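Local coordinates for ribosomal protein s2-related protein (PDB 2JH3) that binds a [4Fe-4S] cluster and, having a chelatase-like fold, may act as a ferrochelatase on sirohydrochlorin, at residues 12-17 against 454-459; 61-66 against 275-280; 196-201 against 239-244. One frame throughout, in Å; residues are numbered along the deposited sequence.

Interaction 1 of 3, residues 12-17 against 454-459; sequences GSHHHG and CTVLLA. With SF4 (iron/sulfur cluster), chain E.
His14 reaches from its loop to the first turn of helix 455-467 and meets Thr455, Val456 and Ala459. Its CG is anti to the carbonyl carbon (chi1 -64°), which turns the ring toward the helix. The polar part is thin: His14 NE2 gives a weak, bent hydrogen bond to Thr455 O (3.3 Å, 145° at the hydrogen). That same oxygen is the helix acceptor for Ala459 N, so the imidazole adds a second donor to a carbonyl already in use. His14 ND1 makes another weak hydrogen bond, with Gln50 O, giving both ring nitrogens a polar partner. The apolar part is a CH-pi contact, with Val456 CG2 3.7 Å from the centroid of the His14 ring and 5° off its normal, squarely over one face. At the ring edge lie Thr455 CB, in plane, and Ala459 CB. Cys454 SG binds the iron FE2 of the [4Fe-4S] cluster at 2.4 Å; Cys422, Cys425 and Cys450 supply the other ligands. Sitting at the N-cap, the sulfur also accepts a weak capping bond from Leu457 N, which may temper its negative charge. The ring so joins the CbiX loop between strand 5-10 and helix 18-35 to the cluster-binding region, where helix 455-467 packs on helices 392-398 and 411-422.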
# COMPACT_ATOMS: atom_id res chain seq x y z
N GLY A 12 -21.68 -1.61 -6.24
CA GLY A 12 -20.38 -1.29 -5.62
C GLY A 12 -19.33 -0.79 -6.61
O GLY A 12 -19.60 -0.67 -7.82
N SER A 13 -18.09 -0.58 -6.12
CA SER A 13 -17.00 -0.07 -6.98
C SER A 13 -15.66 -0.32 -6.33
O SER A 13 -15.58 -0.41 -5.09
CB SER A 13 -17.16 1.44 -7.12
OG SER A 13 -16.20 2.05 -7.97
N HIS A 14 -14.64 -0.47 -7.18
CA HIS A 14 -13.28 -0.46 -6.71
C HIS A 14 -12.84 0.93 -6.36
O HIS A 14 -11.95 1.08 -5.54
CB HIS A 14 -12.30 -1.05 -7.68
CG HIS A 14 -12.49 -2.49 -7.97
ND1 HIS A 14 -13.35 -3.30 -7.26
CD2 HIS A 14 -11.84 -3.30 -8.83
CE1 HIS A 14 -13.29 -4.53 -7.75
NE2 HIS A 14 -12.38 -4.55 -8.72
N HIS A 15 -13.47 1.96 -6.91
CA HIS A 15 -12.90 3.30 -6.77
C HIS A 15 -13.78 4.41 -6.21
O HIS A 15 -13.30 5.45 -5.74
CB HIS A 15 -12.34 3.77 -8.13
CG HIS A 15 -11.27 2.89 -8.68
ND1 HIS A 15 -10.03 2.80 -8.09
CD2 HIS A 15 -11.26 2.04 -9.73
CE1 HIS A 15 -9.28 1.94 -8.77
NE2 HIS A 15 -10.00 1.47 -9.77
N HIS A 16 -15.08 4.24 -6.30
CA HIS A 16 -15.98 5.34 -5.97
C HIS A 16 -17.06 4.93 -5.01
O HIS A 16 -17.73 3.94 -5.23
CB HIS A 16 -16.66 5.74 -7.28
CG HIS A 16 -15.69 6.17 -8.33
ND1 HIS A 16 -14.80 7.20 -8.12
CD2 HIS A 16 -15.45 5.70 -9.58
CE1 HIS A 16 -14.07 7.37 -9.22
NE2 HIS A 16 -14.44 6.46 -10.11
N GLY A 17 -17.34 5.76 -4.03
CA GLY A 17 -18.35 5.43 -3.01
C GLY A 17 -19.85 5.63 -3.28
O GLY A 17 -20.67 5.22 -2.45
N CYS A 454 -10.57 -12.48 -5.24
CA CYS A 454 -11.49 -11.30 -5.19
C CYS A 454 -11.57 -10.45 -6.49
O CYS A 454 -10.76 -10.60 -7.44
CB CYS A 454 -11.12 -10.39 -3.98
SG CYS A 454 -9.65 -9.49 -4.24
N THR A 455 -12.52 -9.53 -6.55
CA THR A 455 -12.70 -8.76 -7.79
C THR A 455 -11.50 -7.86 -8.08
O THR A 455 -11.21 -7.61 -9.22
CB THR A 455 -14.01 -7.92 -7.87
OG1 THR A 455 -14.05 -7.05 -6.77
CG2 THR A 455 -15.23 -8.85 -7.83
N VAL A 456 -10.76 -7.43 -7.05
CA VAL A 456 -9.61 -6.56 -7.26
C VAL A 456 -8.46 -7.35 -7.93
O VAL A 456 -7.80 -6.85 -8.88
CB VAL A 456 -9.20 -5.85 -5.98
CG1 VAL A 456 -7.80 -5.19 -6.10
CG2 VAL A 456 -10.23 -4.74 -5.63
N LEU A 457 -8.24 -8.59 -7.48
CA LEU A 457 -7.24 -9.45 -8.07
C LEU A 457 -7.63 -9.87 -9.50
O LEU A 457 -6.76 -9.90 -10.38
CB LEU A 457 -7.02 -10.72 -7.23
CG LEU A 457 -6.09 -11.80 -7.83
CD1 LEU A 457 -4.70 -11.18 -8.11
CD2 LEU A 457 -5.90 -12.96 -6.87
N LEU A 458 -8.92 -10.17 -9.72
CA LEU A 458 -9.39 -10.52 -11.08
C LEU A 458 -9.13 -9.37 -12.05
O LEU A 458 -8.65 -9.56 -13.17
CB LEU A 458 -10.88 -10.83 -11.10
CG LEU A 458 -11.29 -12.10 -10.40
CD1 LEU A 458 -12.74 -12.13 -10.06
CD2 LEU A 458 -10.94 -13.28 -11.24
N ALA A 459 -9.44 -8.16 -11.65
CA ALA A 459 -9.14 -7.00 -12.54
C ALA A 459 -7.63 -6.78 -12.81
O ALA A 459 -7.20 -6.36 -13.90
CB ALA A 459 -9.74 -5.75 -11.91
FE1 SF4 E . -7.83 -12.82 -1.30
FE2 SF4 E . -8.16 -10.51 -2.70
FE3 SF4 E . -6.94 -10.50 -0.28
FE4 SF4 E . -5.67 -11.60 -2.44
S1 SF4 E . -6.25 -9.36 -2.19
S2 SF4 E . -5.79 -12.54 -0.34
S3 SF4 E . -7.46 -12.56 -3.56
S4 SF4 E . -9.17 -10.96 -0.65

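Interaction 2 of 3, residues 61-66 against 275-280; sequences TVAYSD and QAHAEA
A water gripped by two groups bridges the contact: it donates to Ala63 O at 2.9 Å and lies 2.9 Å from His277 ND1. The imidazole comes out of the first turn of its helix with CG anti to the backbone N (chi1 170°), a torsion that lays the ring against the backbone of residues 61-63. One face of the His277 ring is covered by Ala63, whose CA stands 3.7 Å from the ring centroid, 15° off the normal, in a CH-pi contact. Val62 O lies over that face too, 3.6 Å from His277 CD2. Ala63 CB closes in on His277 CE1 at 3.5 Å, while Thr61 O approaches His277 NE2 obliquely at 3.2 Å. Backbone therefore supplies most of the loop's contact with this buried ring, and the water gives ND1 a polar partner. This is a buried interface, away from the cluster, between a loop of the first CbiX region and a helix of the stabilising-domain region. The loop leads into strand 66-71, with Val62 against strand 43-48. His277 projects from helix 275-290, and Arg365 of helix 361-371 and Glu377 of helix 375-383 also touch its side chain.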
# COMPACT_ATOMS: atom_id res chain seq x y z
N THR A 61 -22.84 -14.68 5.79
CA THR A 61 -23.02 -13.75 6.84
C THR A 61 -24.44 -13.71 7.41
O THR A 61 -24.66 -12.98 8.37
CB THR A 61 -22.60 -12.33 6.44
OG1 THR A 61 -23.59 -11.71 5.64
CG2 THR A 61 -21.26 -12.34 5.70
N VAL A 62 -25.40 -14.42 6.82
CA VAL A 62 -26.80 -14.25 7.22
C VAL A 62 -27.08 -15.15 8.42
O VAL A 62 -26.61 -16.27 8.50
CB VAL A 62 -27.84 -14.42 6.05
CG1 VAL A 62 -27.34 -13.82 4.74
CG2 VAL A 62 -28.18 -15.73 5.86
N ALA A 63 -27.80 -14.58 9.37
CA ALA A 63 -27.98 -15.13 10.64
C ALA A 63 -29.05 -16.20 10.69
O ALA A 63 -28.96 -17.09 11.54
CB ALA A 63 -28.29 -14.01 11.65
N TYR A 64 -30.00 -16.14 9.74
CA TYR A 64 -31.24 -16.97 9.71
C TYR A 64 -31.32 -17.84 8.48
O TYR A 64 -30.51 -17.73 7.56
CB TYR A 64 -32.47 -16.09 9.83
CG TYR A 64 -32.31 -15.16 11.01
CD1 TYR A 64 -32.09 -15.67 12.27
CD2 TYR A 64 -32.31 -13.77 10.85
CE1 TYR A 64 -31.90 -14.83 13.34
CE2 TYR A 64 -32.10 -12.92 11.91
CZ TYR A 64 -31.92 -13.47 13.16
OH TYR A 64 -31.73 -12.68 14.26
N SER A 65 -32.25 -18.79 8.52
CA SER A 65 -32.31 -19.88 7.55
C SER A 65 -33.31 -19.58 6.45
O SER A 65 -33.50 -20.38 5.54
CB SER A 65 -32.72 -21.18 8.28
OG SER A 65 -34.00 -21.04 8.87
N ASP A 66 -33.95 -18.43 6.57
CA ASP A 66 -34.87 -17.88 5.58
C ASP A 66 -34.38 -16.51 5.12
O ASP A 66 -34.29 -15.57 5.91
CB ASP A 66 -36.27 -17.73 6.19
CG ASP A 66 -37.31 -17.22 5.18
OD1 ASP A 66 -38.09 -18.07 4.69
OD2 ASP A 66 -37.38 -15.98 4.90
N GLN A 275 -27.02 -22.37 12.67
CA GLN A 275 -26.17 -22.71 13.83
C GLN A 275 -24.72 -22.50 13.59
O GLN A 275 -24.01 -22.13 14.49
CB GLN A 275 -26.39 -24.16 14.21
CG GLN A 275 -27.85 -24.41 14.71
CD GLN A 275 -28.18 -23.74 16.01
OE1 GLN A 275 -27.29 -23.45 16.82
NE2 GLN A 275 -29.47 -23.51 16.24
N ALA A 276 -24.26 -22.72 12.38
CA ALA A 276 -22.86 -22.43 12.04
C ALA A 276 -22.54 -20.97 12.20
O ALA A 276 -21.48 -20.62 12.73
CB ALA A 276 -22.59 -22.85 10.59
N HIS A 277 -23.39 -20.11 11.60
CA HIS A 277 -23.23 -18.66 11.81
C HIS A 277 -23.33 -18.36 13.28
O HIS A 277 -22.51 -17.60 13.78
CB HIS A 277 -24.26 -17.83 10.97
CG HIS A 277 -24.32 -16.35 11.30
ND1 HIS A 277 -24.96 -15.86 12.42
CD2 HIS A 277 -23.86 -15.26 10.61
CE1 HIS A 277 -24.90 -14.53 12.41
NE2 HIS A 277 -24.25 -14.14 11.33
N ALA A 278 -24.31 -18.94 13.99
CA ALA A 278 -24.41 -18.59 15.40
C ALA A 278 -23.16 -18.99 16.21
O ALA A 278 -22.73 -18.25 17.12
CB ALA A 278 -25.69 -19.20 16.04
N GLU A 279 -22.57 -20.13 15.89
CA GLU A 279 -21.34 -20.55 16.57
C GLU A 279 -20.18 -19.57 16.43
O GLU A 279 -19.45 -19.31 17.38
CB GLU A 279 -20.92 -21.90 16.01
CG GLU A 279 -21.81 -23.06 16.47
CD GLU A 279 -21.38 -24.41 15.87
OE1 GLU A 279 -20.19 -24.63 15.61
OE2 GLU A 279 -22.26 -25.20 15.62
N ALA A 280 -20.00 -19.05 15.21
CA ALA A 280 -18.89 -18.14 14.94
C ALA A 280 -19.05 -16.86 15.74
O ALA A 280 -18.09 -16.35 16.33
CB ALA A 280 -18.72 -17.89 13.52
O HOH W 1 -27.18 -16.99 13.81

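Interaction 3 of 3, residues 196-201 against 239-244; sequences SEWPSR and PPLHVG
Two first torsions bring Trp198 and Leu241 together. Trp198 CG sits between its backbone N and carbonyl carbon (chi1 71°), which swings the indole out of the 3-10 turn toward strand 241-243; Leu241 has CG anti to the backbone N (chi1 -174°), and its CD2 reaches over the indole. The leucine and the indole lie alongside each other, pointing opposite ways. Leu241 CD2 makes a CH-pi contact with the five-membered ring of Trp198, 4.2 Å from its centroid and 27° off the normal, so the methyl sits off-centre over that face. Lower down the leucine, CB lies 3.9 Å from Trp198 CZ2, carrying the contact on to the six-membered ring. The opposite face of the indole is covered by CG of its own neighbour Pro199, which leaves the ring sandwiched between a proline and a leucine. At the far edge, Pro239 O lies in the plane of the indole, 3.4 Å from Trp198 CH2, and the CD of the same proline is 4.0 Å from CH2.

No hydrogen bond crosses between the segments. The 3-10 turn is instead tied within itself: Glu197 O accepts from both Ser200 N and Ser200 OG, the hydroxyl at 2.7 Å, and Arg201 N donates to Trp198 O. Around the pair, Ala231 and Leu228 of helix 218-234 touch Trp198 and Leu241 respectively, and Ala207 of strand 207-211 touches both.

Strands 207-211 and 241-243 are adjacent and parallel in the sheet of the second CbiX region, and helix 218-234 joins them in a beta-alpha-beta crossover. Trp198, from the connection between strands 193-194 and 207-211, packs with Leu241 against that helix in the chelatase-like alpha/beta fold.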
# COMPACT_ATOMS: atom_id res chain seq x y z
N SER A 196 -29.43 15.94 -24.47
CA SER A 196 -28.99 17.14 -25.19
C SER A 196 -30.05 17.65 -26.19
O SER A 196 -29.96 18.75 -26.68
CB SER A 196 -27.64 16.88 -25.84
OG SER A 196 -27.80 15.97 -26.89
N GLU A 197 -31.11 16.87 -26.42
CA GLU A 197 -32.22 17.26 -27.23
C GLU A 197 -33.53 17.36 -26.41
O GLU A 197 -34.64 17.34 -26.97
CB GLU A 197 -32.39 16.19 -28.31
CG GLU A 197 -31.21 16.02 -29.26
CD GLU A 197 -31.13 17.17 -30.26
OE1 GLU A 197 -29.99 17.56 -30.63
OE2 GLU A 197 -32.20 17.68 -30.65
N TRP A 198 -33.46 17.49 -25.11
CA TRP A 198 -34.68 17.35 -24.27
C TRP A 198 -35.85 18.30 -24.59
O TRP A 198 -36.99 17.89 -24.49
CB TRP A 198 -34.36 17.41 -22.75
CG TRP A 198 -33.97 18.75 -22.19
CD1 TRP A 198 -32.69 19.18 -21.92
CD2 TRP A 198 -34.84 19.80 -21.75
NE1 TRP A 198 -32.71 20.45 -21.40
CE2 TRP A 198 -34.01 20.86 -21.28
CE3 TRP A 198 -36.22 20.00 -21.81
CZ2 TRP A 198 -34.54 22.09 -20.85
CZ3 TRP A 198 -36.73 21.21 -21.37
CH2 TRP A 198 -35.90 22.25 -20.91
N PRO A 199 -35.58 19.58 -24.92
CA PRO A 199 -36.71 20.46 -25.22
C PRO A 199 -37.57 20.01 -26.46
O PRO A 199 -38.73 20.40 -26.56
CB PRO A 199 -36.04 21.82 -25.41
CG PRO A 199 -34.67 21.69 -24.75
CD PRO A 199 -34.30 20.30 -25.02
N SER A 200 -37.01 19.17 -27.34
CA SER A 200 -37.77 18.55 -28.44
C SER A 200 -38.92 17.65 -27.96
O SER A 200 -39.79 17.26 -28.77
CB SER A 200 -36.85 17.70 -29.30
OG SER A 200 -36.49 16.47 -28.68
N ARG A 201 -38.93 17.33 -26.66
CA ARG A 201 -39.94 16.44 -26.09
C ARG A 201 -40.79 17.12 -25.03
O ARG A 201 -41.46 16.47 -24.26
CB ARG A 201 -39.25 15.19 -25.51
CG ARG A 201 -38.86 14.14 -26.56
CD ARG A 201 -40.13 13.58 -27.32
NE ARG A 201 -39.74 12.47 -28.18
CZ ARG A 201 -39.20 12.61 -29.39
NH1 ARG A 201 -39.01 13.84 -29.87
NH2 ARG A 201 -38.81 11.55 -30.10
N PRO A 239 -38.02 25.90 -22.02
CA PRO A 239 -38.54 26.37 -20.72
C PRO A 239 -37.61 26.05 -19.57
O PRO A 239 -36.61 25.33 -19.76
CB PRO A 239 -39.84 25.58 -20.55
CG PRO A 239 -39.73 24.39 -21.43
CD PRO A 239 -38.70 24.68 -22.50
N PRO A 240 -37.92 26.55 -18.36
CA PRO A 240 -37.03 26.29 -17.23
C PRO A 240 -37.05 24.78 -16.86
O PRO A 240 -38.08 24.14 -16.91
CB PRO A 240 -37.60 27.15 -16.10
CG PRO A 240 -38.92 27.66 -16.57
CD PRO A 240 -39.13 27.31 -17.99
N LEU A 241 -35.88 24.23 -16.55
CA LEU A 241 -35.72 22.81 -16.17
C LEU A 241 -35.30 22.73 -14.72
O LEU A 241 -34.22 23.20 -14.37
CB LEU A 241 -34.64 22.13 -16.99
CG LEU A 241 -34.55 20.61 -16.74
CD1 LEU A 241 -35.82 19.90 -17.16
CD2 LEU A 241 -33.37 20.04 -17.50
N HIS A 242 -36.12 22.09 -13.90
CA HIS A 242 -35.65 21.73 -12.56
C HIS A 242 -35.01 20.32 -12.54
O HIS A 242 -35.60 19.33 -12.94
CB HIS A 242 -36.79 21.87 -11.56
CG HIS A 242 -37.59 23.12 -11.75
ND1 HIS A 242 -37.17 24.36 -11.29
CD2 HIS A 242 -38.77 23.33 -12.40
CE1 HIS A 242 -38.08 25.27 -11.63
NE2 HIS A 242 -39.05 24.67 -12.31
N VAL A 243 -33.77 20.26 -12.05
CA VAL A 243 -33.05 19.01 -12.01
C VAL A 243 -32.97 18.39 -10.60
O VAL A 243 -32.41 18.96 -9.64
CB VAL A 243 -31.67 19.17 -12.63
CG1 VAL A 243 -30.89 17.81 -12.62
CG2 VAL A 243 -31.85 19.65 -14.06
N GLY A 244 -33.55 17.19 -10.54
CA GLY A 244 -33.62 16.36 -9.32
C GLY A 244 -32.39 15.48 -9.30
O GLY A 244 -31.70 15.27 -10.32

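Overall arrangement
Interaction 2 is the buried contact, interaction 1 lies at the surface and interaction 3 is partly buried. The first two each join a loop of the first CbiX region to a helix from another part of the chain, in interaction 1 the cluster-binding region and in interaction 2 the stabilising domain; interaction 3 stays within the second CbiX region. Histidine rings carry the first two, one with a weak direct hydrogen bond and the other with a bridging water, whereas interaction 3 is apolar around a tryptophan. Interactions 2 and 3 stand on opposite sides of the chain's centre, their own centres about 50 Å apart. Interaction 1 alone includes a cluster ligand.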